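Local coordinates for putative RnfG subunit of electron transport complex (Thermotoga maritima, PDB 3DCZ), which probably forms part of a membrane-bound Rnf complex that couples electron transfer to ion transport across the membrane, with FMN as cofactor, at residues A[116-121]-A[136-141]; A[98-103]-A[193-198]; A[154-159]-A[175-180]; A[33-38]-A[112-117]. All coordinates share one frame; numbering follows the deposited sequence. Where two conformers were deposited one is given.

Contact 1: residues A[116-121]-A[136-141]. With EDO (1,2-ethanediol), chain E.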
loop_
_atom_site.group_PDB
_atom_site.type_symbol
_atom_site.label_atom_id
_atom_site.label_comp_id
_atom_site.label_asym_id
_atom_site.label_seq_id
_atom_site.Cartn_x
_atom_site.Cartn_y
_atom_site.Cartn_z
ATOM N N VAL A 116 2.815 -2.930 1.871
ATOM C CA VAL A 116 3.338 -2.055 0.834
ATOM C C VAL A 116 4.592 -2.682 0.261
ATOM O O VAL A 116 5.383 -3.277 1.015
ATOM C CB VAL A 116 3.769 -0.677 1.453
ATOM C CG1 VAL A 116 4.327 0.242 0.399
ATOM C CG2 VAL A 116 2.624 -0.049 2.216
ATOM N N ARG A 117 4.801 -2.520 -1.047
ATOM C CA ARG A 117 6.063 -2.914 -1.687
ATOM C C ARG A 117 6.395 -1.863 -2.727
ATOM O O ARG A 117 5.606 -1.646 -3.641
ATOM C CB ARG A 117 5.926 -4.281 -2.360
ATOM C CG ARG A 117 7.138 -4.695 -3.199
ATOM C CD ARG A 117 8.260 -5.229 -2.341
ATOM N NE ARG A 117 8.308 -6.696 -2.389
ATOM C CZ ARG A 117 8.745 -7.482 -1.410
ATOM N NH1 ARG A 117 9.153 -6.981 -0.241
ATOM N NH2 ARG A 117 8.731 -8.803 -1.593
ATOM N N VAL A 118 7.560 -1.251 -2.601
ATOM C CA VAL A 118 8.016 -0.245 -3.539
ATOM C C VAL A 118 8.840 -0.992 -4.565
ATOM O O VAL A 118 9.785 -1.718 -4.200
ATOM C CB VAL A 118 8.867 0.848 -2.796
ATOM C CG1 VAL A 118 9.267 1.922 -3.764
ATOM C CG2 VAL A 118 8.067 1.454 -1.644
ATOM N N ILE A 119 8.491 -0.851 -5.846
ATOM C CA ILE A 119 9.251 -1.486 -6.935
ATOM C C ILE A 119 10.072 -0.415 -7.637
ATOM O O ILE A 119 9.556 0.564 -8.140
ATOM C CB ILE A 119 8.365 -2.175 -8.003
ATOM C CG1 ILE A 119 7.397 -3.184 -7.393
ATOM C CG2 ILE A 119 9.238 -2.924 -8.982
ATOM C CD1 ILE A 119 6.291 -3.555 -8.345
ATOM N N ASP A 120 11.384 -0.588 -7.633
ATOM C CA ASP A 120 12.251 0.345 -8.318
ATOM C C ASP A 120 12.754 -0.326 -9.565
ATOM O O ASP A 120 13.603 -1.211 -9.499
ATOM C CB ASP A 120 13.413 0.732 -7.414
ATOM C CG ASP A 120 14.384 1.661 -8.087
ATOM O OD1 ASP A 120 14.250 1.906 -9.315
ATOM O OD2 ASP A 120 15.302 2.137 -7.385
ATOM N N TYR A 121 12.199 0.087 -10.697
ATOM C CA TYR A 121 12.522 -0.539 -11.972
ATOM C C TYR A 121 13.839 0.006 -12.549
ATOM O O TYR A 121 14.434 -0.623 -13.435
ATOM C CB TYR A 121 11.376 -0.326 -12.958
ATOM C CG TYR A 121 10.187 -1.239 -12.720
ATOM C CD1 TYR A 121 10.240 -2.557 -13.122
ATOM C CD2 TYR A 121 9.029 -0.774 -12.126
ATOM C CE1 TYR A 121 9.171 -3.417 -12.944
ATOM C CE2 TYR A 121 7.927 -1.631 -11.924
ATOM C CZ TYR A 121 8.017 -2.960 -12.346
ATOM O OH TYR A 121 6.959 -3.850 -12.195
ATOM N N SER A 136 13.478 -4.093 4.944
ATOM C CA SER A 136 13.181 -3.911 6.356
ATOM C C SER A 136 12.728 -2.464 6.582
ATOM O O SER A 136 11.889 -2.222 7.426
ATOM C CB SER A 136 14.353 -4.286 7.286
ATOM O OG SER A 136 15.420 -3.330 7.322
ATOM N N ILE A 137 13.291 -1.506 5.835
ATOM C CA ILE A 137 12.880 -0.106 5.902
ATOM C C ILE A 137 11.407 0.007 5.507
ATOM O O ILE A 137 10.630 0.742 6.099
ATOM C CB ILE A 137 13.726 0.784 4.934
ATOM C CG1 ILE A 137 15.209 0.781 5.334
ATOM C CG2 ILE A 137 13.212 2.221 4.922
ATOM C CD1 ILE A 137 16.087 1.651 4.443
ATOM N N GLN A 138 11.024 -0.757 4.487
ATOM C CA GLN A 138 9.656 -0.676 3.988
ATOM C C GLN A 138 8.621 -1.141 5.025
ATOM O O GLN A 138 7.456 -0.725 4.981
ATOM C CB GLN A 138 9.490 -1.430 2.662
ATOM C CG GLN A 138 10.169 -0.690 1.485
ATOM C CD GLN A 138 10.132 -1.463 0.174
ATOM O OE1 GLN A 138 9.111 -2.011 -0.219
ATOM N NE2 GLN A 138 11.272 -1.489 -0.515
ATOM N N ARG A 139 9.027 -1.997 5.967
ATOM C CA ARG A 139 8.096 -2.478 6.998
ATOM C C ARG A 139 7.730 -1.371 7.982
ATOM O O ARG A 139 6.816 -1.521 8.739
ATOM C CB ARG A 139 8.649 -3.709 7.751
ATOM C CG ARG A 139 8.647 -4.958 6.923
ATOM C CD ARG A 139 9.213 -6.208 7.632
ATOM N NE ARG A 139 9.471 -7.219 6.611
ATOM C CZ ARG A 139 8.526 -7.934 5.998
ATOM N NH1 ARG A 139 7.268 -7.861 6.367
ATOM N NH2 ARG A 139 8.854 -8.757 5.031
ATOM N N ARG A 140 8.458 -0.256 7.957
ATOM C CA ARG A 140 8.088 0.901 8.776
ATOM C C ARG A 140 6.750 1.500 8.317
ATOM O O ARG A 140 6.117 2.233 9.085
ATOM C CB ARG A 140 9.176 1.989 8.733
ATOM C CG ARG A 140 10.534 1.577 9.299
ATOM C CD ARG A 140 10.423 1.284 10.767
ATOM N NE ARG A 140 11.718 1.034 11.419
ATOM C CZ ARG A 140 12.523 1.966 11.930
ATOM N NH1 ARG A 140 12.236 3.253 11.860
ATOM N NH2 ARG A 140 13.651 1.592 12.514
ATOM N N PHE A 141 6.333 1.157 7.096
ATOM C CA PHE A 141 5.147 1.771 6.464
ATOM C C PHE A 141 3.836 0.987 6.692
ATOM O O PHE A 141 2.764 1.447 6.293
ATOM C CB PHE A 141 5.365 1.915 4.955
ATOM C CG PHE A 141 6.391 2.930 4.570
ATOM C CD1 PHE A 141 7.741 2.650 4.721
ATOM C CD2 PHE A 141 6.029 4.152 4.063
ATOM C CE1 PHE A 141 8.715 3.574 4.344
ATOM C CE2 PHE A 141 6.991 5.077 3.701
ATOM C CZ PHE A 141 8.317 4.787 3.836
HETATM C C1 EDO E . 4.684 -10.410 5.572
HETATM O O1 EDO E . 4.784 -9.007 5.439
HETATM C C2 EDO E . 5.482 -11.096 4.488
HETATM O O2 EDO E . 6.889 -10.994 4.724
HETATM O O HOH W 1 7.955 -4.202 1.266
#
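Gln138 reaches from a short 3-10 turn to Val118 on the edge strand 110-120. Its CG stands anti to its own carbonyl carbon (chi1 -72°), and the chain runs extended beyond it. CB and CG act as the spacer that carries the amide to the strand. CD then lies 4.0 Å from Val118 CB. At the tip, OE1 accepts from Val118 N at 2.9 Å, and the bond is nearly straight, with 173° at the hydrogen. The N-H arrives from above the amide carbonyl plane, 48° out of it. OE1 also rests 3.5 Å from Arg117 CA. The other branch, NE2, passes 4.1 Å from Val118 CB. Water 1 gives OE1 a second donor at 2.9 Å, and it also donates to Val116 O at 2.7 Å. The side chain is therefore tied to the strand both directly and through water. A leucine in place of Gln138 would probably leave Val118 N without its acceptor and water 1 with one mate fewer. Beside this polar link, Val116 CG2 packs on Phe141 CB at 4.3 Å. Arg139, in one of its two conformers, holds an ethanediol molecule through NH1 and NH2; the diol probably comes from the crystallisation liquor. Arg117 and Ile119 spend their backbone bonds on strand 98-107, so Gln138 serves the outer edge of the sheet. Arg117 turns to helix 22-31, where it makes a cation-pi contact with Phe30. Phe141 packs against Pro188, Val191 and Val192 of helix 188-206.

Contact 2: residues A[98-103]-A[193-198]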
loop_
_atom_site.group_PDB
_atom_site.type_symbol
_atom_site.label_atom_id
_atom_site.label_comp_id
_atom_site.label_asym_id
_atom_site.label_seq_id
_atom_site.Cartn_x
_atom_site.Cartn_y
_atom_site.Cartn_z
ATOM N N VAL A 98 9.827 4.131 -10.638
ATOM C CA VAL A 98 9.310 3.578 -9.365
ATOM C C VAL A 98 7.786 3.539 -9.323
ATOM O O VAL A 98 7.107 4.492 -9.704
ATOM C CB VAL A 98 9.812 4.362 -8.113
ATOM C CG1 VAL A 98 9.239 3.772 -6.819
ATOM C CG2 VAL A 98 11.352 4.386 -8.060
ATOM N N THR A 99 7.254 2.424 -8.824
ATOM C CA THR A 99 5.856 2.269 -8.526
ATOM C C THR A 99 5.701 1.715 -7.098
ATOM O O THR A 99 6.432 0.798 -6.701
ATOM C CB THR A 99 5.166 1.268 -9.488
ATOM O OG1 THR A 99 5.253 1.785 -10.821
ATOM C CG2 THR A 99 3.693 1.068 -9.136
ATOM N N VAL A 100 4.724 2.229 -6.364
ATOM C CA VAL A 100 4.426 1.714 -5.030
ATOM C C VAL A 100 3.158 0.821 -5.132
ATOM O O VAL A 100 2.117 1.309 -5.604
ATOM C CB VAL A 100 4.087 2.848 -4.025
ATOM C CG1 VAL A 100 3.844 2.242 -2.624
ATOM C CG2 VAL A 100 5.200 3.897 -3.976
ATOM N N VAL A 101 3.250 -0.440 -4.691
ATOM C CA VAL A 101 2.116 -1.392 -4.694
ATOM C C VAL A 101 1.658 -1.480 -3.240
ATOM O O VAL A 101 2.486 -1.494 -2.322
ATOM C CB VAL A 101 2.555 -2.807 -5.213
ATOM C CG1 VAL A 101 1.386 -3.778 -5.148
ATOM C CG2 VAL A 101 3.133 -2.654 -6.663
ATOM N N ALA A 102 0.366 -1.489 -3.010
ATOM C CA ALA A 102 -0.162 -1.543 -1.652
ATOM C C ALA A 102 -1.454 -2.317 -1.603
ATOM O O ALA A 102 -2.192 -2.341 -2.573
ATOM C CB ALA A 102 -0.348 -0.146 -1.071
ATOM N N CYS A 103 -1.707 -2.926 -0.453
ATOM C CA CYS A 103 -2.913 -3.688 -0.189
ATOM C C CYS A 103 -3.644 -3.024 0.983
ATOM O O CYS A 103 -3.079 -2.790 2.054
ATOM C CB CYS A 103 -2.589 -5.149 0.208
ATOM S SG CYS A 103 -4.066 -6.044 0.769
ATOM N N THR A 193 2.989 9.854 0.125
ATOM C CA THR A 193 2.053 10.586 -0.734
ATOM C C THR A 193 1.276 9.625 -1.622
ATOM O O THR A 193 0.038 9.705 -1.716
ATOM C CB THR A 193 2.799 11.631 -1.572
ATOM O OG1 THR A 193 3.328 12.643 -0.686
ATOM C CG2 THR A 193 1.868 12.315 -2.574
ATOM N N ALA A 194 1.999 8.726 -2.286
ATOM C CA ALA A 194 1.377 7.685 -3.114
ATOM C C ALA A 194 0.321 6.871 -2.329
ATOM O O ALA A 194 -0.816 6.660 -2.782
ATOM C CB ALA A 194 2.458 6.767 -3.704
ATOM N N LEU A 195 0.694 6.445 -1.133
ATOM C CA LEU A 195 -0.203 5.672 -0.257
ATOM C C LEU A 195 -1.465 6.482 0.084
ATOM O O LEU A 195 -2.591 5.975 0.018
ATOM C CB LEU A 195 0.548 5.254 1.018
ATOM C CG LEU A 195 1.581 4.159 0.771
ATOM C CD1 LEU A 195 2.414 3.950 2.050
ATOM C CD2 LEU A 195 0.918 2.825 0.295
ATOM N N ASN A 196 -1.273 7.752 0.429
ATOM C CA ASN A 196 -2.386 8.606 0.735
ATOM C C ASN A 196 -3.332 8.779 -0.465
ATOM O O ASN A 196 -4.546 8.839 -0.321
ATOM C CB ASN A 196 -1.891 9.964 1.207
ATOM C CG ASN A 196 -1.436 9.971 2.649
ATOM O OD1 ASN A 196 -1.949 9.199 3.482
ATOM N ND2 ASN A 196 -0.522 10.878 2.968
ATOM N N LEU A 197 -2.771 8.891 -1.665
ATOM C CA LEU A 197 -3.601 8.986 -2.854
ATOM C C LEU A 197 -4.390 7.726 -3.141
ATOM O O LEU A 197 -5.555 7.787 -3.569
ATOM C CB LEU A 197 -2.752 9.387 -4.070
ATOM C CG LEU A 197 -2.183 10.806 -4.040
ATOM C CD1 LEU A 197 -1.279 10.997 -5.254
ATOM C CD2 LEU A 197 -3.335 11.786 -3.994
HETATM N N MSE A 198 -3.753 6.569 -2.969
HETATM C CA MSE A 198 -4.437 5.307 -3.182
HETATM C C MSE A 198 -5.623 5.169 -2.223
HETATM O O MSE A 198 -6.698 4.727 -2.603
HETATM C CB MSE A 198 -3.440 4.148 -3.015
HETATM C CG MSE A 198 -2.606 3.913 -4.243
HETATM SE SE MSE A 198 -1.376 2.385 -3.896
HETATM C CE MSE A 198 -0.255 3.613 -3.596
#
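Met198 N donates to Ala194 O at 2.9 Å, one turn back in helix 188-206; Ala194 meets Val100 across the contact, and Met198 meets Val100 and Ala102. This is a helix packed on an antiparallel sheet, within the FMN-binding domain. The short axes of 98-103 and 193-198 approach to 9.2 Å and cross at -49°. No hydrogen bond joins them; the contact is buried and almost wholly apolar. Val100 sends its two methyls to different places. With CG1 anti to the backbone N (chi1 -178°), that methyl meets Leu195 CD2 at 4.2 Å, and CG2 meets Ala194 CB at 4.0 Å. The Val100 and Leu195 side chains cross at about a right angle. Leu195 starts out alongside the strand, but its CD2 swings in and presses on Ala102 CB at 3.5 Å. The small alanine lets the leucine methyl come down close to the strand. Ala102 CB also meets the selenium of Met198, which is a selenomethionine here. One methyl thus touches two helix residues, Leu195 and Met198, which lie about one turn apart. Val101 and Cys103 point the other way, to Val31 of helix 22-31, so strand 98-107 has a helix on each face. Leu195 also touches Leu153, and Met198 touches Leu87 of the adjoining strand. Met198 bends at its last torsion (chi3 -99°), and its CE ends 3.9 Å from Val100 O.

Contact 3: residues A[154-159]-A[175-180]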
loop_
_atom_site.group_PDB
_atom_site.type_symbol
_atom_site.label_atom_id
_atom_site.label_comp_id
_atom_site.label_asym_id
_atom_site.label_seq_id
_atom_site.Cartn_x
_atom_site.Cartn_y
_atom_site.Cartn_z
ATOM N N ARG A 154 1.985 10.275 7.368
ATOM C CA ARG A 154 3.044 11.265 7.285
ATOM C C ARG A 154 4.297 10.664 7.878
ATOM O O ARG A 154 4.218 9.786 8.752
ATOM C CB ARG A 154 2.620 12.531 7.988
ATOM C CG ARG A 154 2.235 12.338 9.361
ATOM C CD ARG A 154 1.701 13.665 9.925
ATOM N NE ARG A 154 1.168 13.394 11.235
ATOM C CZ ARG A 154 1.087 14.280 12.211
ATOM N NH1 ARG A 154 1.476 15.526 12.021
ATOM N NH2 ARG A 154 0.596 13.888 13.355
ATOM N N VAL A 155 5.439 11.095 7.360
ATOM C CA VAL A 155 6.707 10.680 7.955
ATOM C C VAL A 155 6.892 11.352 9.326
ATOM O O VAL A 155 6.327 12.427 9.584
ATOM C CB VAL A 155 7.883 10.977 6.990
ATOM C CG1 VAL A 155 7.696 10.226 5.674
ATOM C CG2 VAL A 155 8.081 12.503 6.769
ATOM N N ASP A 156 7.692 10.745 10.212
ATOM C CA ASP A 156 7.797 11.254 11.596
ATOM C C ASP A 156 8.351 12.680 11.690
ATOM O O ASP A 156 7.957 13.420 12.599
ATOM C CB ASP A 156 8.504 10.269 12.557
ATOM C CG ASP A 156 9.966 10.041 12.243
ATOM O OD1 ASP A 156 10.323 9.728 11.086
ATOM O OD2 ASP A 156 10.760 10.118 13.216
ATOM N N LYS A 157 9.231 13.059 10.748
ATOM C CA LYS A 157 9.792 14.430 10.691
ATOM C C LYS A 157 8.650 15.422 10.634
ATOM O O LYS A 157 8.674 16.438 11.302
ATOM C CB LYS A 157 10.711 14.625 9.480
ATOM C CG LYS A 157 12.173 14.472 9.817
ATOM C CD LYS A 157 13.052 14.406 8.568
ATOM N N ASP A 158 7.633 15.100 9.846
ATOM C CA ASP A 158 6.517 15.984 9.644
ATOM C C ASP A 158 5.679 16.085 10.932
ATOM O O ASP A 158 5.090 17.125 11.191
ATOM C CB ASP A 158 5.701 15.549 8.435
ATOM C CG ASP A 158 6.394 15.869 7.092
ATOM O OD1 ASP A 158 7.369 16.682 7.037
ATOM O OD2 ASP A 158 5.911 15.374 6.053
ATOM N N ALA A 159 5.712 15.047 11.763
ATOM C CA ALA A 159 4.980 15.021 13.030
ATOM C C ALA A 159 5.826 15.552 14.210
ATOM O O ALA A 159 5.400 15.494 15.389
ATOM C CB ALA A 159 4.489 13.609 13.320
ATOM N N VAL A 175 4.859 7.250 9.972
ATOM C CA VAL A 175 5.884 6.337 9.498
ATOM C C VAL A 175 7.218 6.828 10.020
ATOM O O VAL A 175 7.677 7.913 9.628
ATOM C CB VAL A 175 5.883 6.284 7.961
ATOM C CG1 VAL A 175 7.076 5.418 7.428
ATOM C CG2 VAL A 175 4.484 5.778 7.466
ATOM N N LYS A 176 7.844 6.018 10.880
ATOM C CA LYS A 176 9.088 6.413 11.500
ATOM C C LYS A 176 10.223 6.007 10.581
ATOM O O LYS A 176 10.439 4.818 10.366
ATOM C CB LYS A 176 9.245 5.768 12.872
ATOM C CG LYS A 176 10.463 6.298 13.594
ATOM C CD LYS A 176 10.515 5.797 15.007
ATOM C CE LYS A 176 11.658 6.456 15.762
ATOM N NZ LYS A 176 11.773 5.867 17.109
ATOM N N VAL A 177 10.917 6.991 10.034
ATOM C CA VAL A 177 12.079 6.727 9.175
ATOM C C VAL A 177 13.296 7.584 9.529
ATOM O O VAL A 177 14.380 7.357 8.986
ATOM C CB VAL A 177 11.734 6.887 7.657
ATOM C CG1 VAL A 177 10.926 5.694 7.146
ATOM C CG2 VAL A 177 11.015 8.209 7.368
ATOM N N SER A 178 13.130 8.526 10.468
ATOM C CA SER A 178 14.167 9.504 10.779
ATOM C C SER A 178 15.458 8.863 11.286
ATOM O O SER A 178 16.528 9.468 11.188
ATOM C CB SER A 178 13.643 10.504 11.816
ATOM O OG SER A 178 13.364 9.852 13.039
ATOM N N ASP A 179 15.357 7.655 11.826
ATOM C CA ASP A 179 16.520 6.925 12.342
ATOM C C ASP A 179 17.230 6.052 11.286
ATOM O O ASP A 179 18.316 5.523 11.545
ATOM C CB ASP A 179 16.125 6.084 13.568
ATOM C CG ASP A 179 14.972 5.145 13.294
ATOM O OD1 ASP A 179 14.096 5.493 12.472
ATOM O OD2 ASP A 179 14.938 4.064 13.915
ATOM N N VAL A 180 16.633 5.915 10.104
ATOM C CA VAL A 180 17.252 5.180 8.996
ATOM C C VAL A 180 18.193 6.101 8.220
ATOM O O VAL A 180 17.754 7.082 7.609
ATOM C CB VAL A 180 16.196 4.605 8.020
#
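Asp156 holds Val177 and Ser178 with its carboxylate, taking three hydrogen bonds on two oxygens. OD1 accepts from Val177 N at 3.0 Å, from above the carboxylate plane, and from Ser178 N at 3.1 Å through its syn lone pair. OD2 accepts from Ser178 OG at 2.6 Å, also on the syn side, so Ser178 grips both oxygens. CG of Asp156 sits between its backbone N and carbonyl carbon (chi1 66°), and this turns the carboxylate toward the 175-180 segment. An alanine here would probably leave Val177 N, Ser178 N and Ser178 OG without the acceptor that ties the turn down. The backbones pair as well. Val175 N donates to Arg154 O at 2.9 Å, and Asp156 N to Val175 O at 2.9 Å. Lys176 sends its amine to Gly164 O, and its carbonyl takes Arg140 NH1. Val155 CB meets Val177 CG2 at 4.2 Å, and both side chains lean on Pro188 of helix 188-206. Val180 N bonds back to Val177 O. The chain then runs into an unmodelled stretch that holds Thr185, predicted to carry FMN, a modification absent from this structure. The arrangement is a short parallel beta bridge, Val155 with Val175, followed by a type I turn that an aspartate ties down.

Contact 4: residues A[33-38]-A[112-117]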
loop_
_atom_site.group_PDB
_atom_site.type_symbol
_atom_site.label_atom_id
_atom_site.label_comp_id
_atom_site.label_asym_id
_atom_site.label_seq_id
_atom_site.Cartn_x
_atom_site.Cartn_y
_atom_site.Cartn_z
ATOM N N LYS A 33 0.343 -10.907 1.823
ATOM C CA LYS A 33 0.741 -11.646 3.035
ATOM C C LYS A 33 0.422 -10.792 4.252
ATOM O O LYS A 33 0.619 -9.541 4.265
ATOM C CB LYS A 33 2.231 -12.007 2.993
ATOM C CG LYS A 33 2.616 -12.929 1.816
ATOM C CD LYS A 33 4.062 -13.397 1.932
ATOM C CE LYS A 33 4.426 -14.360 0.832
ATOM N NZ LYS A 33 5.886 -14.686 0.865
ATOM N N ASP A 34 -0.050 -11.443 5.308
ATOM C CA ASP A 34 -0.334 -10.779 6.554
ATOM C C ASP A 34 0.971 -10.310 7.191
ATOM O O ASP A 34 1.907 -11.114 7.361
ATOM C CB ASP A 34 -1.064 -11.763 7.439
ATOM C CG ASP A 34 -1.546 -11.180 8.734
ATOM O OD1 ASP A 34 -0.786 -10.547 9.470
ATOM O OD2 ASP A 34 -2.711 -11.457 9.079
ATOM N N PRO A 35 1.075 -9.009 7.509
ATOM C CA PRO A 35 2.355 -8.501 8.009
ATOM C C PRO A 35 2.674 -8.941 9.448
ATOM O O PRO A 35 3.812 -8.793 9.902
ATOM C CB PRO A 35 2.189 -6.983 7.932
ATOM C CG PRO A 35 0.745 -6.786 8.147
ATOM C CD PRO A 35 0.068 -7.924 7.441
ATOM N N LEU A 36 1.664 -9.444 10.155
ATOM C CA LEU A 36 1.846 -9.930 11.517
ATOM C C LEU A 36 2.156 -11.428 11.587
ATOM O O LEU A 36 2.965 -11.831 12.412
ATOM C CB LEU A 36 0.624 -9.604 12.361
ATOM C CG LEU A 36 0.236 -8.120 12.463
ATOM C CD1 LEU A 36 -0.902 -8.005 13.515
ATOM C CD2 LEU A 36 1.424 -7.266 12.815
ATOM N N THR A 37 1.509 -12.243 10.750
ATOM C CA THR A 37 1.720 -13.707 10.736
ATOM C C THR A 37 2.722 -14.149 9.665
ATOM O O THR A 37 3.275 -15.230 9.770
ATOM C CB THR A 37 0.405 -14.457 10.483
ATOM O OG1 THR A 37 0.019 -14.303 9.114
ATOM C CG2 THR A 37 -0.720 -13.974 11.421
ATOM N N GLY A 38 2.879 -13.353 8.598
ATOM C CA GLY A 38 3.712 -13.713 7.444
ATOM C C GLY A 38 3.065 -14.650 6.436
ATOM O O GLY A 38 3.705 -15.079 5.460
HETATM N N MSE A 112 -7.983 -0.496 6.272
HETATM C CA MSE A 112 -6.674 -0.557 6.899
HETATM C C MSE A 112 -5.636 -0.811 5.812
HETATM O O MSE A 112 -5.932 -1.385 4.774
HETATM C CB MSE A 112 -6.612 -1.619 8.004
HETATM C CG MSE A 112 -6.527 -3.011 7.504
HETATM SE SE MSE A 112 -6.455 -4.273 8.921
HETATM C CE MSE A 112 -8.169 -4.007 9.671
ATOM N N LEU A 113 -4.442 -0.272 6.020
ATOM C CA LEU A 113 -3.298 -0.519 5.144
ATOM C C LEU A 113 -2.588 -1.793 5.604
ATOM O O LEU A 113 -2.029 -1.839 6.716
ATOM C CB LEU A 113 -2.301 0.649 5.159
ATOM C CG LEU A 113 -1.030 0.439 4.363
ATOM C CD1 LEU A 113 -1.322 0.119 2.864
ATOM C CD2 LEU A 113 -0.110 1.672 4.439
ATOM N N ASN A 114 -2.665 -2.853 4.792
ATOM C CA ASN A 114 -2.061 -4.134 5.170
ATOM C C ASN A 114 -0.580 -4.179 4.912
ATOM O O ASN A 114 0.166 -4.663 5.744
ATOM C CB ASN A 114 -2.739 -5.269 4.406
ATOM C CG ASN A 114 -2.252 -6.659 4.821
ATOM O OD1 ASN A 114 -2.573 -7.112 5.931
ATOM N ND2 ASN A 114 -1.506 -7.368 3.922
ATOM N N SER A 115 -0.166 -3.769 3.710
ATOM C CA SER A 115 1.212 -3.950 3.282
ATOM C C SER A 115 1.537 -3.126 2.081
ATOM O O SER A 115 0.661 -2.654 1.384
ATOM C CB SER A 115 1.505 -5.428 3.023
ATOM O OG SER A 115 2.834 -5.710 2.665
ATOM N N VAL A 116 2.815 -2.930 1.871
ATOM C CA VAL A 116 3.338 -2.055 0.834
ATOM C C VAL A 116 4.592 -2.682 0.261
ATOM O O VAL A 116 5.383 -3.277 1.015
ATOM C CB VAL A 116 3.769 -0.677 1.453
ATOM C CG1 VAL A 116 4.327 0.242 0.399
ATOM C CG2 VAL A 116 2.624 -0.049 2.216
ATOM N N ARG A 117 4.801 -2.520 -1.047
ATOM C CA ARG A 117 6.063 -2.914 -1.687
ATOM C C ARG A 117 6.395 -1.863 -2.727
ATOM O O ARG A 117 5.606 -1.646 -3.641
ATOM C CB ARG A 117 5.926 -4.281 -2.360
ATOM C CG ARG A 117 7.138 -4.695 -3.199
ATOM C CD ARG A 117 8.260 -5.229 -2.341
ATOM N NE ARG A 117 8.308 -6.696 -2.389
ATOM C CZ ARG A 117 8.745 -7.482 -1.410
ATOM N NH1 ARG A 117 9.153 -6.981 -0.241
ATOM N NH2 ARG A 117 8.731 -8.803 -1.593
HETATM O O HOH W 2 3.056 -8.348 3.567
HETATM O O HOH W 3 -4.094 -8.869 7.661
#
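This is a small polar contact that fixes the loop after helix 22-31, through Lys33 and Pro35, to Asn114 on the edge strand 110-120. Asn114 does most of the work. Its CG lies anti to the backbone N (chi1 -175°), which carries the amide out to the loop. ND2 donates to Lys33 O at 3.1 Å, from above the carbonyl plane, and the bond is bent to 142° at the hydrogen. The same ND2 also bonds to Val31 O, so one amide nitrogen holds a carbonyl at the end of helix 22-31 and one in the loop that follows. OD1 lies 3.1 Å from Pro35 CD. The proline ring crosses the asparagine side chain, and its CG comes to 3.3 Å from Asn114 O. That backbone oxygen is buried and has no hydrogen-bond partner in the model. Asn114 and Ser115 both face Cys103 of strand 98-107, which makes a classic beta bulge at the docking point. The loop has its own lock: Asp34 OD1 accepts from Leu36 N at 2.8 Å, an Asx turn, and also from Thr37 N, which completes an Asx motif. Water 2 links Lys33 O to Ser115 OG, donating to the first and accepting from the second. Pro35 and Ser115 also both touch Phe142, from the loop before helix 146-151.

In the fold
Contact 2 is the core of the set: all its touching residues are buried, and it is apolar. Contacts 1 and 4 both use strand 110-120 and share Val116 and Arg117. Each dresses this outermost strand with a loop, through one side-chain amide and a bridging water, though the amide comes from the loop in contact 1 and from the strand in contact 4. Strand 98-107 of contact 2 is their sheet neighbour, and Arg117 N bonds to Val101 O. Contact 3 lies farther out, its centre about 17 Å from that of the chain, and relies on a carboxylate and backbone pairing. Arg140 joins it to contact 1 by a salt bridge to Asp179.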